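Local coordinates for protein prophenoloxidase b (Marsupenaeus japonicus, PDB 3WKY) that is a copper-containing prophenoloxidase of crustacean hemolymph, the precursor of an enzyme that probably hydroxylates monophenols and oxidises o-diphenols at a type 3 dicopper centre, at residues P412-R417 with D628-G633; G633-R638 with E646-E651; V403-K408 with S522-W527. All blocks are in the same frame, centred on the assembly; numbering follows the deposited sequence.

Contact 1 of 3, residues P412-R417 with D628-G633; sequences PPYTPR and DPWPMG. With NAG (2-acetamido-2-deoxy-beta-D-glucopyranose), chain E.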
loop_
_atom_site.group_PDB
_atom_site.type_symbol
_atom_site.label_atom_id
_atom_site.label_comp_id
_atom_site.label_asym_id
_atom_site.label_seq_id
_atom_site.Cartn_x
_atom_site.Cartn_y
_atom_site.Cartn_z
ATOM N N PRO A 412 -16.553 -7.449 -38.838
ATOM C CA PRO A 412 -15.728 -8.095 -39.869
ATOM C C PRO A 412 -15.103 -7.054 -40.779
ATOM O O PRO A 412 -15.701 -5.995 -40.993
ATOM C CB PRO A 412 -16.738 -8.948 -40.659
ATOM C CG PRO A 412 -18.052 -8.273 -40.470
ATOM C CD PRO A 412 -17.997 -7.676 -39.035
ATOM N N PRO A 413 -13.905 -7.336 -41.309
ATOM C CA PRO A 413 -13.278 -6.401 -42.250
ATOM C C PRO A 413 -14.209 -6.155 -43.432
ATOM O O PRO A 413 -15.002 -7.042 -43.764
ATOM C CB PRO A 413 -12.047 -7.171 -42.740
ATOM C CG PRO A 413 -11.735 -8.142 -41.620
ATOM C CD PRO A 413 -13.066 -8.523 -41.040
ATOM N N TYR A 414 -14.139 -4.966 -44.022
ATOM C CA TYR A 414 -14.883 -4.682 -45.245
ATOM C C TYR A 414 -14.506 -5.698 -46.320
ATOM O O TYR A 414 -13.328 -6.029 -46.483
ATOM C CB TYR A 414 -14.598 -3.258 -45.731
ATOM C CG TYR A 414 -15.170 -2.199 -44.809
ATOM C CD1 TYR A 414 -16.543 -1.999 -44.721
ATOM C CD2 TYR A 414 -14.337 -1.393 -44.042
ATOM C CE1 TYR A 414 -17.070 -1.023 -43.880
ATOM C CE2 TYR A 414 -14.861 -0.420 -43.182
ATOM C CZ TYR A 414 -16.218 -0.243 -43.114
ATOM O OH TYR A 414 -16.727 0.720 -42.269
ATOM N N THR A 415 -15.510 -6.210 -47.029
ATOM C CA THR A 415 -15.274 -7.178 -48.118
ATOM C C THR A 415 -14.709 -6.470 -49.347
ATOM O O THR A 415 -14.761 -5.240 -49.429
ATOM C CB THR A 415 -16.579 -7.889 -48.516
ATOM O OG1 THR A 415 -17.484 -6.937 -49.092
ATOM C CG2 THR A 415 -17.220 -8.551 -47.293
ATOM N N PRO A 416 -14.155 -7.236 -50.311
ATOM C CA PRO A 416 -13.694 -6.596 -51.549
ATOM C C PRO A 416 -14.792 -5.758 -52.196
ATOM O O PRO A 416 -14.534 -4.638 -52.644
ATOM C CB PRO A 416 -13.334 -7.791 -52.436
ATOM C CG PRO A 416 -12.866 -8.829 -51.451
ATOM C CD PRO A 416 -13.724 -8.647 -50.223
ATOM N N ARG A 417 -16.009 -6.277 -52.220
ATOM C CA ARG A 417 -17.129 -5.559 -52.820
ATOM C C ARG A 417 -17.433 -4.268 -52.062
ATOM O O ARG A 417 -17.781 -3.252 -52.663
ATOM C CB ARG A 417 -18.373 -6.449 -52.864
ATOM C CG ARG A 417 -19.557 -5.828 -53.590
ATOM C CD ARG A 417 -19.227 -5.585 -55.063
ATOM N NE ARG A 417 -20.286 -4.853 -55.755
ATOM C CZ ARG A 417 -20.292 -3.535 -55.941
ATOM N NH1 ARG A 417 -21.301 -2.963 -56.580
ATOM N NH2 ARG A 417 -19.293 -2.788 -55.483
ATOM N N ASP A 628 -24.973 9.578 -46.526
ATOM C CA ASP A 628 -24.087 8.460 -46.808
ATOM C C ASP A 628 -24.449 7.246 -45.945
ATOM O O ASP A 628 -24.504 7.351 -44.719
ATOM C CB ASP A 628 -22.680 8.967 -46.483
ATOM C CG ASP A 628 -21.600 7.964 -46.757
ATOM O OD1 ASP A 628 -21.882 6.933 -47.396
ATOM O OD2 ASP A 628 -20.452 8.233 -46.327
ATOM N N PRO A 629 -24.704 6.083 -46.570
ATOM C CA PRO A 629 -25.035 4.914 -45.746
ATOM C C PRO A 629 -23.812 4.276 -45.066
ATOM O O PRO A 629 -24.006 3.505 -44.122
ATOM C CB PRO A 629 -25.638 3.936 -46.755
ATOM C CG PRO A 629 -24.963 4.286 -48.046
ATOM C CD PRO A 629 -24.763 5.777 -48.015
ATOM N N TRP A 630 -22.598 4.591 -45.513
ATOM C CA TRP A 630 -21.395 3.978 -44.940
ATOM C C TRP A 630 -21.168 4.493 -43.520
ATOM O O TRP A 630 -21.574 5.611 -43.191
ATOM C CB TRP A 630 -20.174 4.250 -45.823
ATOM C CG TRP A 630 -20.285 3.543 -47.158
ATOM C CD1 TRP A 630 -20.565 4.117 -48.363
ATOM C CD2 TRP A 630 -20.140 2.133 -47.403
ATOM N NE1 TRP A 630 -20.599 3.151 -49.352
ATOM C CE2 TRP A 630 -20.342 1.926 -48.791
ATOM C CE3 TRP A 630 -19.855 1.028 -46.591
ATOM C CZ2 TRP A 630 -20.280 0.655 -49.377
ATOM C CZ3 TRP A 630 -19.784 -0.234 -47.173
ATOM C CH2 TRP A 630 -19.995 -0.409 -48.561
ATOM N N PRO A 631 -20.537 3.676 -42.660
ATOM C CA PRO A 631 -20.301 4.184 -41.298
ATOM C C PRO A 631 -19.425 5.437 -41.332
ATOM O O PRO A 631 -18.599 5.579 -42.241
ATOM C CB PRO A 631 -19.537 3.033 -40.632
ATOM C CG PRO A 631 -20.036 1.803 -41.327
ATOM C CD PRO A 631 -20.173 2.252 -42.797
ATOM N N MET A 632 -19.607 6.351 -40.382
ATOM C CA MET A 632 -18.767 7.548 -40.344
ATOM C C MET A 632 -17.300 7.163 -40.154
ATOM O O MET A 632 -16.965 6.371 -39.255
ATOM C CB MET A 632 -19.218 8.474 -39.215
ATOM C CG MET A 632 -20.666 8.956 -39.393
ATOM S SD MET A 632 -21.184 9.984 -38.012
ATOM C CE MET A 632 -22.947 9.679 -38.040
ATOM N N GLY A 633 -16.433 7.717 -41.001
ATOM C CA GLY A 633 -15.018 7.405 -40.963
ATOM C C GLY A 633 -14.620 6.233 -41.851
ATOM O O GLY A 633 -13.449 5.860 -41.884
HETATM C C1 NAG E . -19.672 0.560 -61.102
HETATM C C2 NAG E . -19.909 -0.408 -59.928
HETATM C C3 NAG E . -21.309 -1.028 -59.827
HETATM C C4 NAG E . -22.401 -0.272 -60.575
HETATM C C5 NAG E . -21.871 0.153 -61.927
HETATM C C6 NAG E . -22.972 0.795 -62.766
HETATM C C7 NAG E . -17.784 -1.531 -59.397
HETATM C C8 NAG E . -16.603 -1.979 -60.209
HETATM N N2 NAG E . -18.962 -1.511 -60.021
HETATM O O3 NAG E . -21.672 -1.105 -58.466
HETATM O O4 NAG E . -23.531 -1.097 -60.751
HETATM O O5 NAG E . -20.850 1.087 -61.684
HETATM O O6 NAG E . -23.557 1.853 -62.038
HETATM O O7 NAG E . -17.625 -1.216 -58.217
#
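Tyr414 and Trp630 mark the closest backbone approach, their CA atoms 10.8 Å apart, so two largely irregular chain segments meet only through side chains. Tyr414 does most of the bridging. Its CG is anti to the carbonyl carbon (chi1 -68°), and the phenol reaches across with OH 3.6 Å from CG of Pro631, whose ring comes from the opposite direction. CE1 of Tyr414 also comes within 4.3 Å of CZ3 of Trp630, the rings meeting obliquely in loose apolar contact. Trp630 is set by an Asx turn: its backbone N donates to OD1 of Asp628 over 3.1 Å, from well above the carboxylate plane. In one of its two conformers Arg417 extends to a glycan, NH1 making a weak and doubtful bond to O3 of NAG (2.7 Å, bent to 124° at the hydrogen), near the guanidinium plane. No hydrogen bond joins 412-417 to 628-633. The Tyr414 hydroxyl bonds to Glu637, and Arg638 makes a cation-pi contact with its ring; Leu684 of the second subunit packs on Trp630. The chemistry is therefore divided: the tyrosine's hydroxyl oxygen lies against the proline carbons, while its hydrogen bond is made to the buried carboxylate of Glu637.

Contact 2 of 3, residues G633-R638 with E646-E651; sequences GYPLER and EDFVDE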
loop_
_atom_site.group_PDB
_atom_site.type_symbol
_atom_site.label_atom_id
_atom_site.label_comp_id
_atom_site.label_asym_id
_atom_site.label_seq_id
_atom_site.Cartn_x
_atom_site.Cartn_y
_atom_site.Cartn_z
ATOM N N GLY A 633 -16.433 7.717 -41.001
ATOM C CA GLY A 633 -15.018 7.405 -40.963
ATOM C C GLY A 633 -14.620 6.233 -41.851
ATOM O O GLY A 633 -13.449 5.860 -41.884
ATOM N N TYR A 634 -15.587 5.661 -42.563
ATOM C CA TYR A 634 -15.337 4.559 -43.492
ATOM C C TYR A 634 -14.278 4.984 -44.496
ATOM O O TYR A 634 -14.270 6.135 -44.940
ATOM C CB TYR A 634 -16.644 4.186 -44.200
ATOM C CG TYR A 634 -16.508 3.480 -45.545
ATOM C CD1 TYR A 634 -16.439 4.203 -46.724
ATOM C CD2 TYR A 634 -16.517 2.090 -45.628
ATOM C CE1 TYR A 634 -16.345 3.563 -47.955
ATOM C CE2 TYR A 634 -16.418 1.439 -46.868
ATOM C CZ TYR A 634 -16.339 2.186 -48.016
ATOM O OH TYR A 634 -16.242 1.550 -49.254
ATOM N N PRO A 635 -13.360 4.069 -44.845
ATOM C CA PRO A 635 -13.293 2.673 -44.400
ATOM C C PRO A 635 -12.294 2.464 -43.254
ATOM O O PRO A 635 -11.983 1.319 -42.923
ATOM C CB PRO A 635 -12.751 1.973 -45.646
ATOM C CG PRO A 635 -11.804 2.980 -46.231
ATOM C CD PRO A 635 -12.355 4.354 -45.888
ATOM N N LEU A 636 -11.822 3.550 -42.652
ATOM C CA LEU A 636 -10.679 3.482 -41.748
ATOM C C LEU A 636 -11.068 3.394 -40.263
ATOM O O LEU A 636 -10.386 3.959 -39.407
ATOM C CB LEU A 636 -9.758 4.680 -41.983
ATOM C CG LEU A 636 -9.228 4.759 -43.426
ATOM C CD1 LEU A 636 -8.370 6.001 -43.597
ATOM C CD2 LEU A 636 -8.439 3.502 -43.763
ATOM N N GLU A 637 -12.160 2.693 -39.969
ATOM C CA GLU A 637 -12.490 2.378 -38.580
ATOM C C GLU A 637 -12.676 0.879 -38.374
ATOM O O GLU A 637 -13.116 0.454 -37.310
ATOM C CB GLU A 637 -13.726 3.158 -38.095
ATOM C CG GLU A 637 -14.707 3.563 -39.208
ATOM C CD GLU A 637 -15.374 2.376 -39.866
ATOM O OE1 GLU A 637 -14.924 1.975 -40.971
ATOM O OE2 GLU A 637 -16.367 1.857 -39.304
ATOM N N ARG A 638 -12.322 0.069 -39.374
ATOM C CA ARG A 638 -12.376 -1.386 -39.191
ATOM C C ARG A 638 -11.013 -2.044 -39.333
ATOM O O ARG A 638 -10.115 -1.521 -39.991
ATOM C CB ARG A 638 -13.344 -2.066 -40.181
ATOM C CG ARG A 638 -14.817 -1.854 -39.871
ATOM C CD ARG A 638 -15.701 -2.886 -40.555
ATOM N NE ARG A 638 -17.078 -2.409 -40.674
ATOM C CZ ARG A 638 -18.033 -3.038 -41.353
ATOM N NH1 ARG A 638 -17.776 -4.196 -41.960
ATOM N NH2 ARG A 638 -19.240 -2.505 -41.431
ATOM N N GLU A 646 -0.043 1.144 -46.333
ATOM C CA GLU A 646 0.504 0.973 -47.687
ATOM C C GLU A 646 -0.045 -0.284 -48.378
ATOM O O GLU A 646 -0.529 -0.216 -49.522
ATOM C CB GLU A 646 2.038 0.939 -47.639
ATOM C CG GLU A 646 2.688 2.271 -47.241
ATOM C CD GLU A 646 2.819 2.489 -45.727
ATOM O OE1 GLU A 646 2.208 1.747 -44.923
ATOM O OE2 GLU A 646 3.547 3.428 -45.335
ATOM N N ASP A 647 0.031 -1.427 -47.697
ATOM C CA ASP A 647 -0.492 -2.682 -48.242
ATOM C C ASP A 647 -1.989 -2.595 -48.491
ATOM O O ASP A 647 -2.497 -3.114 -49.485
ATOM C CB ASP A 647 -0.208 -3.865 -47.308
ATOM C CG ASP A 647 1.248 -4.295 -47.316
ATOM O OD1 ASP A 647 2.033 -3.778 -48.145
ATOM O OD2 ASP A 647 1.603 -5.163 -46.493
ATOM N N PHE A 648 -2.699 -1.953 -47.571
ATOM C CA PHE A 648 -4.147 -1.791 -47.692
ATOM C C PHE A 648 -4.518 -1.021 -48.955
ATOM O O PHE A 648 -5.369 -1.448 -49.727
ATOM C CB PHE A 648 -4.671 -1.051 -46.456
ATOM C CG PHE A 648 -6.161 -0.818 -46.455
ATOM C CD1 PHE A 648 -7.037 -1.858 -46.186
ATOM C CD2 PHE A 648 -6.678 0.453 -46.679
ATOM C CE1 PHE A 648 -8.419 -1.652 -46.173
ATOM C CE2 PHE A 648 -8.058 0.674 -46.661
ATOM C CZ PHE A 648 -8.927 -0.384 -46.406
ATOM N N VAL A 649 -3.866 0.114 -49.165
ATOM C CA VAL A 649 -4.191 1.012 -50.271
ATOM C C VAL A 649 -3.794 0.386 -51.614
ATOM O O VAL A 649 -4.450 0.590 -52.642
ATOM C CB VAL A 649 -3.480 2.373 -50.053
ATOM C CG1 VAL A 649 -3.397 3.180 -51.320
ATOM C CG2 VAL A 649 -4.181 3.174 -48.942
ATOM N N ASP A 650 -2.711 -0.385 -51.592
ATOM C CA ASP A 650 -2.180 -1.001 -52.818
ATOM C C ASP A 650 -3.125 -2.050 -53.402
ATOM O O ASP A 650 -3.073 -2.358 -54.599
ATOM C CB ASP A 650 -0.806 -1.623 -52.547
ATOM C CG ASP A 650 0.299 -0.590 -52.474
ATOM O OD1 ASP A 650 0.060 0.572 -52.874
ATOM O OD2 ASP A 650 1.414 -0.946 -52.032
ATOM N N GLU A 651 -3.988 -2.597 -52.555
ATOM C CA GLU A 651 -4.991 -3.573 -52.975
ATOM C C GLU A 651 -6.128 -2.936 -53.789
ATOM O O GLU A 651 -6.839 -3.623 -54.522
ATOM C CB GLU A 651 -5.555 -4.294 -51.734
ATOM C CG GLU A 651 -6.573 -5.393 -52.012
ATOM C CD GLU A 651 -5.968 -6.612 -52.694
ATOM O OE1 GLU A 651 -4.722 -6.722 -52.749
ATOM O OE2 GLU A 651 -6.746 -7.468 -53.171
#
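Phe648 points its ring from the helix into the loop 633-638, where CE2 is the atom nearest both Pro635 and Leu636, with CZ equally close to the proline. The two partners approach that end of the ring differently. CG of Pro635 lies 4.4 Å from CE2 at the ring edge, near the phenyl plane, whereas CD2 of Leu636 comes to 4.1 Å from the same CE2 obliquely. With CG anti to the backbone N (chi1 -180°), the phenyl extends far enough to span backbones that stay 10.3 Å apart between the CA atoms of Leu636 and Phe648. The interaction is wholly apolar, buries only 88 Å² and contains no hydrogen bond across the segments.

The loop presents its two residues together because it is tightly turned: the peptide before Pro635 is cis, and N of Leu636 bonds back to O of Gly633 over 2.9 Å. CB of Pro635 also rests 3.7 Å above the plane of the preceding Tyr634 ring, offset toward its rim, an aromatic-proline pairing that suits the cis bond.

All three touching residues are buried. Leu419 of helix 416-419 packs on both Pro635 and Phe648, Met595 and Phe593 of strand 588-598 touch Pro635 and Leu636 respectively, and Met655 of strand 655-664 meets Phe648; the contact thus ties the loop and helix 645-650 to adjacent strands of the mixed sheet.

Contact 3 of 3, residues V403-K408 with S522-W527; sequences VFHRYK and SLLRYW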
loop_
_atom_site.group_PDB
_atom_site.type_symbol
_atom_site.label_atom_id
_atom_site.label_comp_id
_atom_site.label_asym_id
_atom_site.label_seq_id
_atom_site.Cartn_x
_atom_site.Cartn_y
_atom_site.Cartn_z
ATOM N N VAL A 403 -13.736 2.377 -25.842
ATOM C CA VAL A 403 -14.945 1.562 -25.832
ATOM C C VAL A 403 -15.460 1.430 -27.264
ATOM O O VAL A 403 -15.806 0.334 -27.726
ATOM C CB VAL A 403 -16.055 2.182 -24.973
ATOM C CG1 VAL A 403 -17.298 1.273 -24.953
ATOM C CG2 VAL A 403 -15.556 2.423 -23.525
ATOM N N PHE A 404 -15.519 2.554 -27.960
ATOM C CA PHE A 404 -15.997 2.526 -29.353
ATOM C C PHE A 404 -15.108 1.661 -30.252
ATOM O O PHE A 404 -15.614 0.907 -31.087
ATOM C CB PHE A 404 -16.126 3.950 -29.902
ATOM C CG PHE A 404 -17.303 4.720 -29.334
ATOM C CD1 PHE A 404 -18.579 4.174 -29.346
ATOM C CD2 PHE A 404 -17.128 5.988 -28.776
ATOM C CE1 PHE A 404 -19.673 4.880 -28.829
ATOM C CE2 PHE A 404 -18.217 6.696 -28.260
ATOM C CZ PHE A 404 -19.493 6.135 -28.287
ATOM N N HIS A 405 -13.792 1.756 -30.075
ATOM C CA HIS A 405 -12.844 0.961 -30.876
ATOM C C HIS A 405 -12.982 -0.517 -30.509
ATOM O O HIS A 405 -12.872 -1.392 -31.372
ATOM C CB HIS A 405 -11.403 1.455 -30.654
ATOM C CG HIS A 405 -10.364 0.668 -31.393
ATOM N ND1 HIS A 405 -10.286 0.647 -32.769
ATOM C CD2 HIS A 405 -9.351 -0.115 -30.948
ATOM C CE1 HIS A 405 -9.275 -0.120 -33.140
ATOM N NE2 HIS A 405 -8.686 -0.587 -32.054
ATOM N N ARG A 406 -13.232 -0.802 -29.230
ATOM C CA ARG A 406 -13.511 -2.176 -28.816
ATOM C C ARG A 406 -14.665 -2.727 -29.640
ATOM O O ARG A 406 -14.611 -3.861 -30.136
ATOM C CB ARG A 406 -13.890 -2.239 -27.334
ATOM C CG ARG A 406 -14.076 -3.668 -26.796
ATOM C CD ARG A 406 -14.714 -3.626 -25.393
ATOM N NE ARG A 406 -14.775 -4.948 -24.764
ATOM C CZ ARG A 406 -13.974 -5.344 -23.775
ATOM N NH1 ARG A 406 -13.040 -4.526 -23.288
ATOM N NH2 ARG A 406 -14.109 -6.562 -23.267
ATOM N N TYR A 407 -15.710 -1.921 -29.791
ATOM C CA TYR A 407 -16.833 -2.348 -30.600
ATOM C C TYR A 407 -16.412 -2.470 -32.081
ATOM O O TYR A 407 -16.713 -3.481 -32.739
ATOM C CB TYR A 407 -18.059 -1.431 -30.438
ATOM C CG TYR A 407 -19.008 -1.703 -31.585
ATOM C CD1 TYR A 407 -19.809 -2.841 -31.586
ATOM C CD2 TYR A 407 -19.029 -0.880 -32.713
ATOM C CE1 TYR A 407 -20.639 -3.132 -32.687
ATOM C CE2 TYR A 407 -19.848 -1.164 -33.795
ATOM C CZ TYR A 407 -20.648 -2.287 -33.776
ATOM O OH TYR A 407 -21.464 -2.576 -34.864
ATOM N N LYS A 408 -15.719 -1.464 -32.610
ATOM C CA LYS A 408 -15.328 -1.537 -34.032
ATOM C C LYS A 408 -14.548 -2.809 -34.347
ATOM O O LYS A 408 -14.741 -3.420 -35.398
ATOM C CB LYS A 408 -14.528 -0.308 -34.473
ATOM C CG LYS A 408 -15.338 0.993 -34.535
ATOM C CD LYS A 408 -16.351 0.967 -35.694
ATOM C CE LYS A 408 -17.017 2.345 -35.871
ATOM N NZ LYS A 408 -17.911 2.360 -37.092
ATOM N N SER A 522 -2.591 0.373 -35.573
ATOM C CA SER A 522 -2.334 1.549 -34.743
ATOM C C SER A 522 -2.889 2.813 -35.377
ATOM O O SER A 522 -3.366 3.704 -34.677
ATOM C CB SER A 522 -0.833 1.716 -34.490
ATOM O OG SER A 522 -0.313 0.575 -33.830
ATOM N N LEU A 523 -2.824 2.894 -36.706
ATOM C CA LEU A 523 -3.313 4.078 -37.403
ATOM C C LEU A 523 -4.820 4.262 -37.270
ATOM O O LEU A 523 -5.313 5.384 -37.361
ATOM C CB LEU A 523 -2.909 4.034 -38.892
ATOM C CG LEU A 523 -1.421 4.255 -39.164
ATOM C CD1 LEU A 523 -1.095 3.963 -40.651
ATOM C CD2 LEU A 523 -1.037 5.676 -38.828
ATOM N N LEU A 524 -5.559 3.173 -37.068
ATOM C CA LEU A 524 -7.005 3.280 -36.847
ATOM C C LEU A 524 -7.355 4.253 -35.720
ATOM O O LEU A 524 -8.410 4.885 -35.741
ATOM C CB LEU A 524 -7.623 1.924 -36.511
ATOM C CG LEU A 524 -7.648 0.848 -37.592
ATOM C CD1 LEU A 524 -8.300 -0.416 -37.047
ATOM C CD2 LEU A 524 -8.398 1.344 -38.829
ATOM N N ARG A 525 -6.472 4.385 -34.739
ATOM C CA ARG A 525 -6.798 5.225 -33.586
ATOM C C ARG A 525 -6.501 6.690 -33.902
ATOM O O ARG A 525 -6.817 7.573 -33.098
ATOM C CB ARG A 525 -6.004 4.796 -32.345
ATOM C CG ARG A 525 -6.022 3.283 -32.054
ATOM C CD ARG A 525 -7.451 2.705 -31.944
ATOM N NE ARG A 525 -8.343 3.510 -31.104
ATOM C CZ ARG A 525 -8.377 3.452 -29.771
ATOM N NH1 ARG A 525 -7.541 2.651 -29.116
ATOM N NH2 ARG A 525 -9.233 4.210 -29.092
ATOM N N TYR A 526 -5.884 6.938 -35.061
ATOM C CA TYR A 526 -5.433 8.285 -35.434
ATOM C C TYR A 526 -6.185 8.967 -36.588
ATOM O O TYR A 526 -6.210 10.186 -36.636
ATOM C CB TYR A 526 -3.932 8.298 -35.775
ATOM C CG TYR A 526 -3.006 8.384 -34.572
ATOM C CD1 TYR A 526 -2.600 9.614 -34.072
ATOM C CD2 TYR A 526 -2.529 7.234 -33.948
ATOM C CE1 TYR A 526 -1.746 9.700 -32.968
ATOM C CE2 TYR A 526 -1.678 7.310 -32.844
ATOM C CZ TYR A 526 -1.285 8.541 -32.371
ATOM O OH TYR A 526 -0.438 8.625 -31.285
ATOM N N TRP A 527 -6.750 8.215 -37.536
ATOM C CA TRP A 527 -7.308 8.859 -38.742
ATOM C C TRP A 527 -8.316 9.959 -38.412
ATOM O O TRP A 527 -9.256 9.723 -37.657
ATOM C CB TRP A 527 -7.983 7.840 -39.659
ATOM C CG TRP A 527 -7.026 6.852 -40.229
ATOM C CD1 TRP A 527 -6.976 5.511 -39.964
ATOM C CD2 TRP A 527 -5.970 7.122 -41.163
ATOM N NE1 TRP A 527 -5.956 4.932 -40.681
ATOM C CE2 TRP A 527 -5.323 5.896 -41.422
ATOM C CE3 TRP A 527 -5.518 8.279 -41.809
ATOM C CZ2 TRP A 527 -4.238 5.792 -42.302
ATOM C CZ3 TRP A 527 -4.429 8.178 -42.672
ATOM C CH2 TRP A 527 -3.800 6.940 -42.908
#
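His405 and Arg525 form the tight part of this contact, a flat stack between helix 391-409 and the turn that follows helix 520-523. The imidazole and guanidinium planes differ by just 6°, with centres 4.2 Å apart. The arginine is displaced along the ring, so that its CD, not its charged end, sits over the middle: CD lies 3.4 Å from the centroid of the His405 ring and 2° off the normal, a CH-pi contact. NE follows at 3.5 Å from CG of His405, and the guanidinium continues over CB, which lies beneath its rim. This overlap depends on a folded arginine, bent at both chi2 and chi3, which brings the chain back over the ring.

The remainder is looser. Leu524 crosses the histidine at about a right angle and offers only CD1, 4.0 Å from CE1 of His405, at the ring edge near its plane. His405 and Arg525 are both partly exposed, whereas Leu524 is buried, so this lighter contact belongs to the inner side and the stack to the more solvent-accessible one.

No hydrogen bond crosses between 403-408 and 522-527. The end of Arg525 is instead held by the preceding turn of the histidine's own helix: NH2 forms a salt bridge with OD2 of Asp401 and a hydrogen bond with OD1 of Asn402. These polar partners fix the guanidinium's rotation while the stack uses its face. Asp401 would also probably offset the arginine's charge, easing its place beside the imidazole should that ring become protonated.

Overall arrangement
Contact 2 is wholly buried and purely apolar; contact 1 is also largely buried but reaches a glycan and the second subunit at its margin, while contact 3 is only partly buried and relies on a stacked cation. Contacts 1 and 2 share Gly633, their centres about 10 Å apart, and both draw on the loop between strand 588-598 and helix 645-650. Contact 3 instead brings the end of helix 391-409, the helix that carries His397 of the copper-oxygen cluster pocket, against the ig-like region. Glu637 joins contacts 1 and 2 to contact 3, its OE2 forming a 2.7 Å salt bridge with NZ of Lys408.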